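PDB 4H1X: phosphate-binding protein PstS 2 from Streptococcus pneumoniae, which probably serves as the solute-binding subunit of the PstSACB ABC transporter, capturing phosphate outside the membrane and delivering it for import. Local coordinates for residues T10-S15 with Q62-A67; N66-I71 with D252-K257; I71-L76 with G231-V236; T164-L169 with I207-R212. All blocks are in the same frame, centred on the assembly; numbering follows the deposited sequence.

Contacts 1, 2 and 3 gather in one lobe of the protein and contact 4 belongs to the other, its centre about 19 Å from that of contact 3 and about 30 Å from that of contact 1. Strand 67-72 ties the first three together: its start pairs with strand 12-16 in contact 1, its middle lies under helix 247-254 in contact 2, and its end pairs with strand 223-236 in contact 3. Along the chain, contact 1 closes just as contact 2 opens; contact 2 spans contact 3, which in turn spans contact 4. Contacts 3 and 4 both reach the bound citric acid, consistent with a pocket between the lobes, although it probably comes from the crystallisation liquor.

Contact 1: T10-S15 with Q62-A67; sequences TIEVIS and QGNANA
Glu-12 and Asn-66 are joined by a backbone hydrogen bond, N of Glu-12 to O of Asn-66, 2.9 Å long and almost perfectly straight at 179°. The same oxygen also accepts from NE1 of Trp-261. O of Glu-12 in turn receives a CA-H contact from CA of Ala-67 at 3.2 Å. The side chains of Glu-12 and Ala-67 lie on one face of the sheet, where CB of Ala-67 meets CG1 of Ile-14 at 4.0 Å. With CG1 of Ile-14 turned anti to the carbonyl carbon (chi1 -49°) and the chain bent again at CG1, CD1 of Ile-14 comes to 4.1 Å from CB of Ala-67. Glu-12 is extended, and in the modelled one of its two conformers OE1 of Glu-12 reaches CB of Asn-64 at 3.4 Å, its carboxylate steeply inclined to the amide; the amide ND2 bonds instead to O of Ala-60. Beside them, CB of Asn-66 presses on O of Thr-10 at 3.3 Å. A type I turn, Asn-64 to Ala-67, swings the chain out of helix 54-63 into strand 67-72, completing a beta-alpha-beta crossover from strand 49-51, with strand 12-16 lying between the two strands and parallel to both.

Contact 2: N66-I71 with D252-K257; sequences NAIGYI and DVFSGK
Val-253 opens the approach of helix 247-254 to strand 67-72 by setting its CG1 3.9 Å from CG2 of Ile-68. That methyl faces the strand because CG1 stands anti to the backbone N of Val-253 (chi1 169°). Phe-254 comes next and carries most of the contact: its ring points at the strand, and successive atoms of its outer rim meet successive residues. CE2 of Phe-254 lies 3.8 Å from CD1 of Ile-68, CZ of Phe-254 is 3.9 Å from CA of Gly-69, and CE1 of Phe-254 comes to 3.6 Å from CD2 of Tyr-70. Gly-69 CA lies at the edge of the phenyl ring and in its plane. The two aromatic planes meet obliquely at 54°, with centroids 5.6 Å apart. Phe-26 completes the group, stacked on Tyr-70 and edge-to-face with Phe-254. Past the ring, Ser-255 leads to Gly-256, whose positive phi turns the chain out of the helix in a Schellman motif: N of Gly-256 bonds to O of Val-253 at 3.1 Å, and N of Lys-257 to O of Asp-252 at 2.7 Å. The contact itself is made of carbon touching carbon in the buried core. Its cohesion is therefore hydrophobic and dispersive, while the polar end of Tyr-70 is satisfied apart from the helix, by N of Arg-16.

Contact 3: I71-L76 with G231-V236; sequences ISLGSL and GIAVVV
Ile-71 and Ala-233 face each other as a hydrogen-bonded antiparallel pair: N of Ile-71 gives to O of Ala-233 at 2.9 Å, and N of Ala-233 gives back to O of Ile-71 at 2.8 Å. From CB of Ile-71 the side chain leaves on the sheet face that also carries Ala-233. Its CG2 branch is anti to the carbonyl carbon, whereas CG1 of Ile-71 takes the position between N and that carbon (chi1 62°), which brings it 3.9 Å from O and 4.1 Å from CB of Ala-233. At the tip, CD1 of Ile-71 meets CG1 of Val-235 at 3.9 Å, the two side chains roughly perpendicular to one another; residues Thr-54, Val-57 and Leu-58 of helix 54-63 also pack on Ile-71. Val-235 CG1 is shared with CD1 of Leu-76 at 3.7 Å, and Leu-73 CD1 covers CB of Ala-233 at 3.9 Å. Where strand 67-72 ends, N of Leu-73 bonds to O of Gly-231 at 2.8 Å as the chain enters a 3-10 turn. Ser-72, at the non-hydrogen-bonded pair with Ile-232, points away from Ile-232. Main-chain bonds thus set the strand register and apolar contacts fill the Ile-71 face, packing toward helix 54-63, while OG of Ser-72, in the modelled conformer, is only weakly bonded to the bound citric acid.

Contact 4: T164-L169 with I207-R212; sequences TSVSSL and IGMVSR
The opening of helix 164-180, which carries serine and threonine side chains to the bound citric acid, rests through Val-166 on Met-209 of strand 207-210. Met-209 is present as selenomethionine. The two short segments run with axes 7.5 Å apart at closest and 117° between their directions, so the helix lies across the strand. CB of Val-166 meets CB of Met-209 at 3.9 Å, and the side chains lie antiparallel as they pass. With CG of Met-209 anti to its carbonyl carbon (chi1 -51°), the chain, extended at chi2, passes Val-166 and puts SE of Met-209 4.0 Å from CB of Val-166. The bend at chi3 then turns CE of Met-209 toward Ser-167, 3.6 Å from OG of Ser-167 in its modelled conformer; that hydroxyl bonds to OG of Ser-190 and O of Ser-163. The helix is the link of a beta-alpha-beta unit, joining strand 155-162 to its parallel neighbour 183-190, while strand 207-210 flanks 155-162 as another parallel neighbour. Nearer the citric acid, the contact passes from the apolar residues to serines. The second methyl of Val-166, CG2, touches CB of Ser-211 at 4.0 Å, and CB of Ser-165 comes equally close to that atom. The hydroxyls of these two serines are engaged with others: Ser-211 OG bonds to OG of Ser-163, and Ser-165 OG accepts from NH1 of Arg-104. From Ser-165 OG a weak bond also runs to the citric acid, whose O1 is further bonded to OG1 of Thr-164.

Contact 1: T10-S15 with Q62-A67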
loop_
_atom_site.group_PDB
_atom_site.type_symbol
_atom_site.label_atom_id
_atom_site.label_comp_id
_atom_site.label_asym_id
_atom_site.label_seq_id
_atom_site.Cartn_x
_atom_site.Cartn_y
_atom_site.Cartn_z
ATOM N N THR A 10 -15.227 -14.497 -21.678
ATOM C CA THR A 10 -14.741 -15.027 -20.394
ATOM C C THR A 10 -13.728 -14.068 -19.729
ATOM O O THR A 10 -12.703 -13.742 -20.337
ATOM C CB THR A 10 -14.105 -16.405 -20.621
ATOM O OG1 THR A 10 -15.016 -17.217 -21.363
ATOM C CG2 THR A 10 -13.698 -17.105 -19.314
ATOM N N ILE A 11 -13.984 -13.685 -18.473
ATOM C CA ILE A 11 -13.076 -12.772 -17.749
ATOM C C ILE A 11 -11.769 -13.501 -17.392
ATOM O O ILE A 11 -11.809 -14.603 -16.821
ATOM C CB ILE A 11 -13.761 -12.175 -16.484
ATOM C CG1 ILE A 11 -15.054 -11.386 -16.851
ATOM C CG2 ILE A 11 -12.795 -11.272 -15.686
ATOM C CD1 ILE A 11 -15.885 -10.959 -15.636
ATOM N N GLU A 12 -10.623 -12.888 -17.733
ATOM C CA GLU A 12 -9.305 -13.433 -17.404
ATOM C C GLU A 12 -8.802 -12.673 -16.176
ATOM O O GLU A 12 -8.384 -11.517 -16.281
ATOM C CB GLU A 12 -8.336 -13.340 -18.597
ATOM C CG GLU A 12 -7.022 -14.085 -18.387
ATOM C CD GLU A 12 -5.854 -13.710 -19.287
ATOM O OE1 GLU A 12 -6.085 -13.167 -20.393
ATOM O OE2 GLU A 12 -4.698 -13.991 -18.892
ATOM N N VAL A 13 -8.924 -13.294 -14.999
ATOM C CA VAL A 13 -8.518 -12.659 -13.750
ATOM C C VAL A 13 -6.989 -12.741 -13.618
ATOM O O VAL A 13 -6.410 -13.829 -13.681
ATOM C CB VAL A 13 -9.242 -13.315 -12.536
ATOM C CG1 VAL A 13 -8.770 -12.721 -11.217
ATOM C CG2 VAL A 13 -10.781 -13.192 -12.679
ATOM N N ILE A 14 -6.347 -11.599 -13.455
ATOM C CA ILE A 14 -4.898 -11.528 -13.234
ATOM C C ILE A 14 -4.677 -11.312 -11.749
ATOM O O ILE A 14 -5.085 -10.275 -11.230
ATOM C CB ILE A 14 -4.189 -10.406 -14.074
ATOM C CG1 ILE A 14 -4.563 -10.412 -15.594
ATOM C CG2 ILE A 14 -2.655 -10.412 -13.845
ATOM C CD1 ILE A 14 -4.380 -11.685 -16.342
ATOM N N SER A 15 -4.044 -12.274 -11.071
ATOM C CA SER A 15 -3.738 -12.139 -9.644
ATOM C C SER A 15 -2.252 -11.853 -9.451
ATOM O O SER A 15 -1.428 -12.261 -10.278
ATOM C CB SER A 15 -4.113 -13.423 -8.904
ATOM O OG SER A 15 -3.593 -13.423 -7.585
ATOM N N GLN A 62 -2.918 -4.990 -20.610
ATOM C CA GLN A 62 -2.788 -4.348 -21.933
ATOM C C GLN A 62 -2.786 -5.408 -23.065
ATOM O O GLN A 62 -3.269 -5.136 -24.156
ATOM C CB GLN A 62 -1.500 -3.503 -22.009
ATOM C CG GLN A 62 -1.442 -2.624 -23.272
ATOM C CD GLN A 62 -0.150 -1.864 -23.461
ATOM O OE1 GLN A 62 0.795 -1.953 -22.668
ATOM N NE2 GLN A 62 -0.087 -1.078 -24.531
ATOM N N GLY A 63 -2.217 -6.586 -22.794
ATOM C CA GLY A 63 -2.060 -7.650 -23.780
ATOM C C GLY A 63 -3.249 -8.555 -24.038
ATOM O O GLY A 63 -3.231 -9.365 -24.979
ATOM N N ASN A 64 -4.294 -8.445 -23.207
ATOM C CA ASN A 64 -5.452 -9.318 -23.337
ATOM C C ASN A 64 -6.739 -8.519 -23.125
ATOM O O ASN A 64 -6.953 -7.999 -22.031
ATOM C CB ASN A 64 -5.314 -10.477 -22.340
ATOM C CG ASN A 64 -4.059 -11.314 -22.584
ATOM O OD1 ASN A 64 -4.015 -12.183 -23.483
ATOM N ND2 ASN A 64 -2.956 -10.958 -21.900
ATOM N N ALA A 65 -7.596 -8.442 -24.171
ATOM C CA ALA A 65 -8.850 -7.669 -24.138
ATOM C C ALA A 65 -9.794 -8.037 -22.974
ATOM O O ALA A 65 -10.542 -7.168 -22.515
ATOM C CB ALA A 65 -9.609 -7.826 -25.445
ATOM N N ASN A 66 -9.795 -9.318 -22.553
ATOM C CA ASN A 66 -10.696 -9.829 -21.505
ATOM C C ASN A 66 -10.106 -9.814 -20.098
ATOM O O ASN A 66 -10.746 -10.335 -19.172
ATOM C CB ASN A 66 -11.068 -11.273 -21.826
ATOM C CG ASN A 66 -11.911 -11.448 -23.064
ATOM O OD1 ASN A 66 -12.724 -10.594 -23.424
ATOM N ND2 ASN A 66 -11.765 -12.589 -23.716
ATOM N N ALA A 67 -8.909 -9.238 -19.919
ATOM C CA ALA A 67 -8.266 -9.345 -18.618
ATOM C C ALA A 67 -8.668 -8.239 -17.633
ATOM O O ALA A 67 -9.122 -7.153 -18.015
ATOM C CB ALA A 67 -6.740 -9.375 -18.785
#

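Contact 2: N66-I71 with D252-K257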
loop_
_atom_site.group_PDB
_atom_site.type_symbol
_atom_site.label_atom_id
_atom_site.label_comp_id
_atom_site.label_asym_id
_atom_site.label_seq_id
_atom_site.Cartn_x
_atom_site.Cartn_y
_atom_site.Cartn_z
ATOM N N ASN A 66 -9.795 -9.318 -22.553
ATOM C CA ASN A 66 -10.696 -9.829 -21.505
ATOM C C ASN A 66 -10.106 -9.814 -20.098
ATOM O O ASN A 66 -10.746 -10.335 -19.172
ATOM C CB ASN A 66 -11.068 -11.273 -21.826
ATOM C CG ASN A 66 -11.911 -11.448 -23.064
ATOM O OD1 ASN A 66 -12.724 -10.594 -23.424
ATOM N ND2 ASN A 66 -11.765 -12.589 -23.716
ATOM N N ALA A 67 -8.909 -9.238 -19.919
ATOM C CA ALA A 67 -8.266 -9.345 -18.618
ATOM C C ALA A 67 -8.668 -8.239 -17.633
ATOM O O ALA A 67 -9.122 -7.153 -18.015
ATOM C CB ALA A 67 -6.740 -9.375 -18.785
ATOM N N ILE A 68 -8.511 -8.552 -16.347
ATOM C CA ILE A 68 -8.705 -7.616 -15.244
ATOM C C ILE A 68 -7.636 -7.896 -14.197
ATOM O O ILE A 68 -7.335 -9.067 -13.915
ATOM C CB ILE A 68 -10.142 -7.670 -14.644
ATOM C CG1 ILE A 68 -10.385 -6.509 -13.629
ATOM C CG2 ILE A 68 -10.473 -9.053 -14.012
ATOM C CD1 ILE A 68 -11.843 -6.486 -13.151
ATOM N N GLY A 69 -7.098 -6.835 -13.615
ATOM C CA GLY A 69 -6.063 -6.982 -12.594
ATOM C C GLY A 69 -6.093 -5.808 -11.641
ATOM O O GLY A 69 -6.954 -4.926 -11.758
ATOM N N TYR A 70 -5.166 -5.807 -10.671
ATOM C CA TYR A 70 -5.095 -4.703 -9.722
ATOM C C TYR A 70 -3.642 -4.263 -9.585
ATOM O O TYR A 70 -2.726 -5.097 -9.618
ATOM C CB TYR A 70 -5.715 -5.042 -8.350
ATOM C CG TYR A 70 -5.213 -6.359 -7.787
ATOM C CD1 TYR A 70 -3.994 -6.435 -7.114
ATOM C CD2 TYR A 70 -5.962 -7.526 -7.914
ATOM C CE1 TYR A 70 -3.511 -7.654 -6.629
ATOM C CE2 TYR A 70 -5.486 -8.746 -7.441
ATOM C CZ TYR A 70 -4.274 -8.803 -6.779
ATOM O OH TYR A 70 -3.824 -10.019 -6.316
ATOM N N ILE A 71 -3.437 -2.956 -9.458
ATOM C CA ILE A 71 -2.103 -2.361 -9.302
ATOM C C ILE A 71 -2.154 -1.205 -8.317
ATOM O O ILE A 71 -3.227 -0.619 -8.067
ATOM C CB ILE A 71 -1.565 -1.808 -10.682
ATOM C CG1 ILE A 71 -2.501 -0.671 -11.238
ATOM C CG2 ILE A 71 -1.308 -2.926 -11.735
ATOM C CD1 ILE A 71 -2.088 0.050 -12.527
ATOM N N ASP A 252 -16.969 -10.626 -6.533
ATOM C CA ASP A 252 -17.503 -11.709 -7.368
ATOM C C ASP A 252 -16.542 -12.061 -8.515
ATOM O O ASP A 252 -16.310 -13.242 -8.788
ATOM C CB ASP A 252 -18.867 -11.329 -7.945
ATOM C CG ASP A 252 -20.034 -11.465 -6.985
ATOM O OD1 ASP A 252 -19.800 -11.829 -5.804
ATOM O OD2 ASP A 252 -21.189 -11.200 -7.415
ATOM N N VAL A 253 -15.978 -11.032 -9.171
ATOM C CA VAL A 253 -15.050 -11.240 -10.283
ATOM C C VAL A 253 -13.739 -11.889 -9.778
ATOM O O VAL A 253 -13.323 -12.920 -10.327
ATOM C CB VAL A 253 -14.795 -9.915 -11.068
ATOM C CG1 VAL A 253 -13.639 -10.067 -12.055
ATOM C CG2 VAL A 253 -16.065 -9.465 -11.816
ATOM N N PHE A 254 -13.108 -11.296 -8.753
ATOM C CA PHE A 254 -11.807 -11.791 -8.297
ATOM C C PHE A 254 -11.895 -13.130 -7.548
ATOM O O PHE A 254 -10.890 -13.840 -7.521
ATOM C CB PHE A 254 -11.041 -10.722 -7.522
ATOM C CG PHE A 254 -10.330 -9.788 -8.481
ATOM C CD1 PHE A 254 -9.048 -10.087 -8.948
ATOM C CD2 PHE A 254 -10.980 -8.675 -9.009
ATOM C CE1 PHE A 254 -8.404 -9.256 -9.868
ATOM C CE2 PHE A 254 -10.326 -7.837 -9.925
ATOM C CZ PHE A 254 -9.031 -8.122 -10.329
ATOM N N SER A 255 -13.088 -13.511 -7.019
ATOM C CA SER A 255 -13.306 -14.823 -6.387
ATOM C C SER A 255 -13.795 -15.866 -7.416
ATOM O O SER A 255 -14.011 -17.025 -7.054
ATOM C CB SER A 255 -14.320 -14.728 -5.242
ATOM O OG SER A 255 -15.601 -14.407 -5.775
ATOM N N GLY A 256 -13.989 -15.443 -8.661
ATOM C CA GLY A 256 -14.402 -16.298 -9.775
ATOM C C GLY A 256 -15.871 -16.687 -9.829
ATOM O O GLY A 256 -16.215 -17.676 -10.479
ATOM N N LYS A 257 -16.747 -15.900 -9.177
ATOM C CA LYS A 257 -18.197 -16.136 -9.134
ATOM C C LYS A 257 -18.920 -15.545 -10.347
ATOM O O LYS A 257 -19.962 -16.052 -10.758
ATOM C CB LYS A 257 -18.792 -15.561 -7.846
ATOM C CG LYS A 257 -18.422 -16.335 -6.591
ATOM C CD LYS A 257 -18.872 -15.584 -5.340
ATOM C CE LYS A 257 -18.217 -16.125 -4.089
ATOM N NZ LYS A 257 -18.736 -15.463 -2.865
#

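Contact 3: I71-L76 with G231-V236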
loop_
_atom_site.group_PDB
_atom_site.type_symbol
_atom_site.label_atom_id
_atom_site.label_comp_id
_atom_site.label_asym_id
_atom_site.label_seq_id
_atom_site.Cartn_x
_atom_site.Cartn_y
_atom_site.Cartn_z
ATOM N N ILE A 71 -3.437 -2.956 -9.458
ATOM C CA ILE A 71 -2.103 -2.361 -9.302
ATOM C C ILE A 71 -2.154 -1.205 -8.317
ATOM O O ILE A 71 -3.227 -0.619 -8.067
ATOM C CB ILE A 71 -1.565 -1.808 -10.682
ATOM C CG1 ILE A 71 -2.501 -0.671 -11.238
ATOM C CG2 ILE A 71 -1.308 -2.926 -11.735
ATOM C CD1 ILE A 71 -2.088 0.050 -12.527
ATOM N N SER A 72 -0.971 -0.823 -7.811
ATOM C CA SER A 72 -0.830 0.375 -6.991
ATOM C C SER A 72 -1.307 1.559 -7.847
ATOM O O SER A 72 -0.934 1.651 -9.029
ATOM C CB SER A 72 0.633 0.544 -6.571
ATOM O OG SER A 72 1.071 -0.540 -5.770
ATOM N N LEU A 73 -2.163 2.433 -7.304
ATOM C CA LEU A 73 -2.727 3.572 -8.045
ATOM C C LEU A 73 -1.656 4.467 -8.716
ATOM O O LEU A 73 -1.858 4.888 -9.840
ATOM C CB LEU A 73 -3.613 4.418 -7.128
ATOM C CG LEU A 73 -4.328 5.616 -7.756
ATOM C CD1 LEU A 73 -5.213 5.195 -8.962
ATOM C CD2 LEU A 73 -5.169 6.328 -6.719
ATOM N N GLY A 74 -0.534 4.714 -8.033
ATOM C CA GLY A 74 0.555 5.533 -8.565
ATOM C C GLY A 74 1.217 4.979 -9.816
ATOM O O GLY A 74 1.933 5.706 -10.517
ATOM N N SER A 75 0.994 3.691 -10.101
ATOM C CA SER A 75 1.560 3.007 -11.259
ATOM C C SER A 75 0.629 2.978 -12.477
ATOM O O SER A 75 1.016 2.416 -13.504
ATOM C CB SER A 75 1.941 1.582 -10.885
ATOM O OG SER A 75 2.937 1.571 -9.873
ATOM N N LEU A 76 -0.582 3.565 -12.373
ATOM C CA LEU A 76 -1.559 3.601 -13.474
ATOM C C LEU A 76 -1.000 4.375 -14.661
ATOM O O LEU A 76 -0.355 5.414 -14.468
ATOM C CB LEU A 76 -2.876 4.242 -12.992
ATOM C CG LEU A 76 -4.011 4.398 -14.004
ATOM C CD1 LEU A 76 -4.463 3.042 -14.547
ATOM C CD2 LEU A 76 -5.169 5.144 -13.370
ATOM N N GLY A 231 -3.378 3.827 -2.778
ATOM C CA GLY A 231 -4.613 3.434 -3.436
ATOM C C GLY A 231 -4.326 2.249 -4.345
ATOM O O GLY A 231 -3.172 2.027 -4.757
ATOM N N ILE A 232 -5.356 1.458 -4.625
ATOM C CA ILE A 232 -5.275 0.315 -5.528
ATOM C C ILE A 232 -6.263 0.571 -6.672
ATOM O O ILE A 232 -7.430 0.874 -6.423
ATOM C CB ILE A 232 -5.531 -1.029 -4.802
ATOM C CG1 ILE A 232 -4.420 -1.333 -3.756
ATOM C CG2 ILE A 232 -5.684 -2.189 -5.813
ATOM C CD1 ILE A 232 -4.789 -2.411 -2.732
ATOM N N ALA A 233 -5.780 0.510 -7.904
ATOM C CA ALA A 233 -6.599 0.667 -9.102
ATOM C C ALA A 233 -6.919 -0.708 -9.654
ATOM O O ALA A 233 -6.022 -1.572 -9.723
ATOM C CB ALA A 233 -5.847 1.485 -10.157
ATOM N N VAL A 234 -8.166 -0.907 -10.041
ATOM C CA VAL A 234 -8.627 -2.124 -10.718
ATOM C C VAL A 234 -8.603 -1.775 -12.182
ATOM O O VAL A 234 -9.292 -0.827 -12.600
ATOM C CB VAL A 234 -10.012 -2.600 -10.231
ATOM C CG1 VAL A 234 -10.452 -3.827 -11.025
ATOM C CG2 VAL A 234 -9.981 -2.914 -8.740
ATOM N N VAL A 235 -7.806 -2.493 -12.956
ATOM C CA VAL A 235 -7.572 -2.102 -14.333
ATOM C C VAL A 235 -8.040 -3.171 -15.332
ATOM O O VAL A 235 -7.916 -4.377 -15.087
ATOM C CB VAL A 235 -6.070 -1.740 -14.572
ATOM C CG1 VAL A 235 -5.695 -0.428 -13.870
ATOM C CG2 VAL A 235 -5.114 -2.873 -14.142
ATOM N N VAL A 236 -8.551 -2.695 -16.458
ATOM C CA VAL A 236 -9.029 -3.490 -17.584
ATOM C C VAL A 236 -8.337 -2.997 -18.864
ATOM O O VAL A 236 -7.669 -1.961 -18.855
ATOM C CB VAL A 236 -10.583 -3.447 -17.724
ATOM C CG1 VAL A 236 -11.272 -4.029 -16.490
ATOM C CG2 VAL A 236 -11.085 -2.029 -18.032
#

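Contact 4: T164-L169 with I207-R212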
loop_
_atom_site.group_PDB
_atom_site.type_symbol
_atom_site.label_atom_id
_atom_site.label_comp_id
_atom_site.label_asym_id
_atom_site.label_seq_id
_atom_site.Cartn_x
_atom_site.Cartn_y
_atom_site.Cartn_z
ATOM N N THR A 164 6.336 -5.307 4.439
ATOM C CA THR A 164 7.106 -5.338 3.193
ATOM C C THR A 164 6.589 -4.246 2.250
ATOM O O THR A 164 7.347 -3.697 1.451
ATOM C CB THR A 164 7.000 -6.719 2.527
ATOM O OG1 THR A 164 5.633 -6.995 2.200
ATOM C CG2 THR A 164 7.591 -7.837 3.383
ATOM N N SER A 165 5.269 -3.948 2.334
ATOM C CA SER A 165 4.651 -2.951 1.450
ATOM C C SER A 165 5.205 -1.545 1.669
ATOM O O SER A 165 5.234 -0.743 0.729
ATOM C CB SER A 165 3.136 -2.918 1.649
ATOM O OG SER A 165 2.566 -4.153 1.241
ATOM N N VAL A 166 5.627 -1.236 2.904
ATOM C CA VAL A 166 6.135 0.109 3.209
ATOM C C VAL A 166 7.651 0.207 2.993
ATOM O O VAL A 166 8.172 1.324 2.918
ATOM C CB VAL A 166 5.769 0.497 4.668
ATOM C CG1 VAL A 166 6.065 1.984 4.950
ATOM C CG2 VAL A 166 4.310 0.168 4.975
ATOM N N SER A 167 8.346 -0.943 2.887
ATOM C CA SER A 167 9.813 -1.011 2.776
ATOM C C SER A 167 10.416 -0.155 1.665
ATOM O O SER A 167 11.385 0.563 1.927
ATOM C CB SER A 167 10.267 -2.453 2.598
ATOM O OG SER A 167 9.906 -3.198 3.747
ATOM N N SER A 168 9.877 -0.242 0.426
ATOM C CA SER A 168 10.434 0.510 -0.701
ATOM C C SER A 168 10.385 2.007 -0.428
ATOM O O SER A 168 11.405 2.673 -0.589
ATOM C CB SER A 168 9.727 0.181 -2.012
ATOM O OG SER A 168 10.414 0.847 -3.057
ATOM N N LEU A 169 9.225 2.508 0.037
ATOM C CA LEU A 169 9.054 3.920 0.349
ATOM C C LEU A 169 9.977 4.345 1.505
ATOM O O LEU A 169 10.583 5.424 1.438
ATOM C CB LEU A 169 7.595 4.244 0.683
ATOM C CG LEU A 169 7.346 5.723 1.076
ATOM C CD1 LEU A 169 7.773 6.698 -0.055
ATOM C CD2 LEU A 169 5.903 5.945 1.469
ATOM N N ILE A 207 11.433 2.299 14.981
ATOM C CA ILE A 207 10.196 2.654 14.279
ATOM C C ILE A 207 9.648 1.399 13.604
ATOM O O ILE A 207 10.425 0.612 13.032
ATOM C CB ILE A 207 10.495 3.768 13.232
ATOM C CG1 ILE A 207 11.047 5.056 13.927
ATOM C CG2 ILE A 207 9.251 4.133 12.404
ATOM C CD1 ILE A 207 11.770 6.055 12.957
ATOM N N GLY A 208 8.332 1.252 13.655
ATOM C CA GLY A 208 7.643 0.142 13.004
ATOM C C GLY A 208 6.887 0.622 11.786
ATOM O O GLY A 208 6.464 1.784 11.736
HETATM N N MSE A 209 6.706 -0.273 10.807
HETATM C CA MSE A 209 5.980 -0.016 9.562
HETATM C C MSE A 209 4.790 -0.952 9.509
HETATM O O MSE A 209 4.958 -2.168 9.609
HETATM C CB MSE A 209 6.848 -0.223 8.309
HETATM C CG MSE A 209 8.178 0.498 8.331
HETATM SE SE MSE A 209 9.187 0.065 6.690
HETATM C CE MSE A 209 9.658 -1.797 7.005
ATOM N N VAL A 210 3.598 -0.384 9.369
ATOM C CA VAL A 210 2.314 -1.104 9.414
ATOM C C VAL A 210 1.482 -0.626 8.228
ATOM O O VAL A 210 1.167 0.554 8.157
ATOM C CB VAL A 210 1.624 -0.846 10.793
ATOM C CG1 VAL A 210 0.245 -1.521 10.855
ATOM C CG2 VAL A 210 2.509 -1.320 11.960
ATOM N N SER A 211 1.123 -1.526 7.292
ATOM C CA SER A 211 0.386 -1.106 6.080
ATOM C C SER A 211 -1.137 -1.325 6.222
ATOM O O SER A 211 -1.813 -1.709 5.263
ATOM C CB SER A 211 0.923 -1.863 4.863
ATOM O OG SER A 211 1.014 -3.240 5.196
ATOM N N ARG A 212 -1.675 -1.045 7.412
ATOM C CA ARG A 212 -3.101 -1.204 7.721
ATOM C C ARG A 212 -3.402 -0.471 9.004
ATOM O O ARG A 212 -2.473 0.015 9.656
ATOM C CB ARG A 212 -3.436 -2.708 7.897
ATOM C CG ARG A 212 -2.573 -3.420 8.946
ATOM C CD ARG A 212 -3.065 -4.814 9.328
ATOM N NE ARG A 212 -2.094 -5.559 10.149
ATOM C CZ ARG A 212 -1.906 -5.366 11.458
ATOM N NH1 ARG A 212 -2.602 -4.444 12.107
ATOM N NH2 ARG A 212 -1.011 -6.097 12.125
#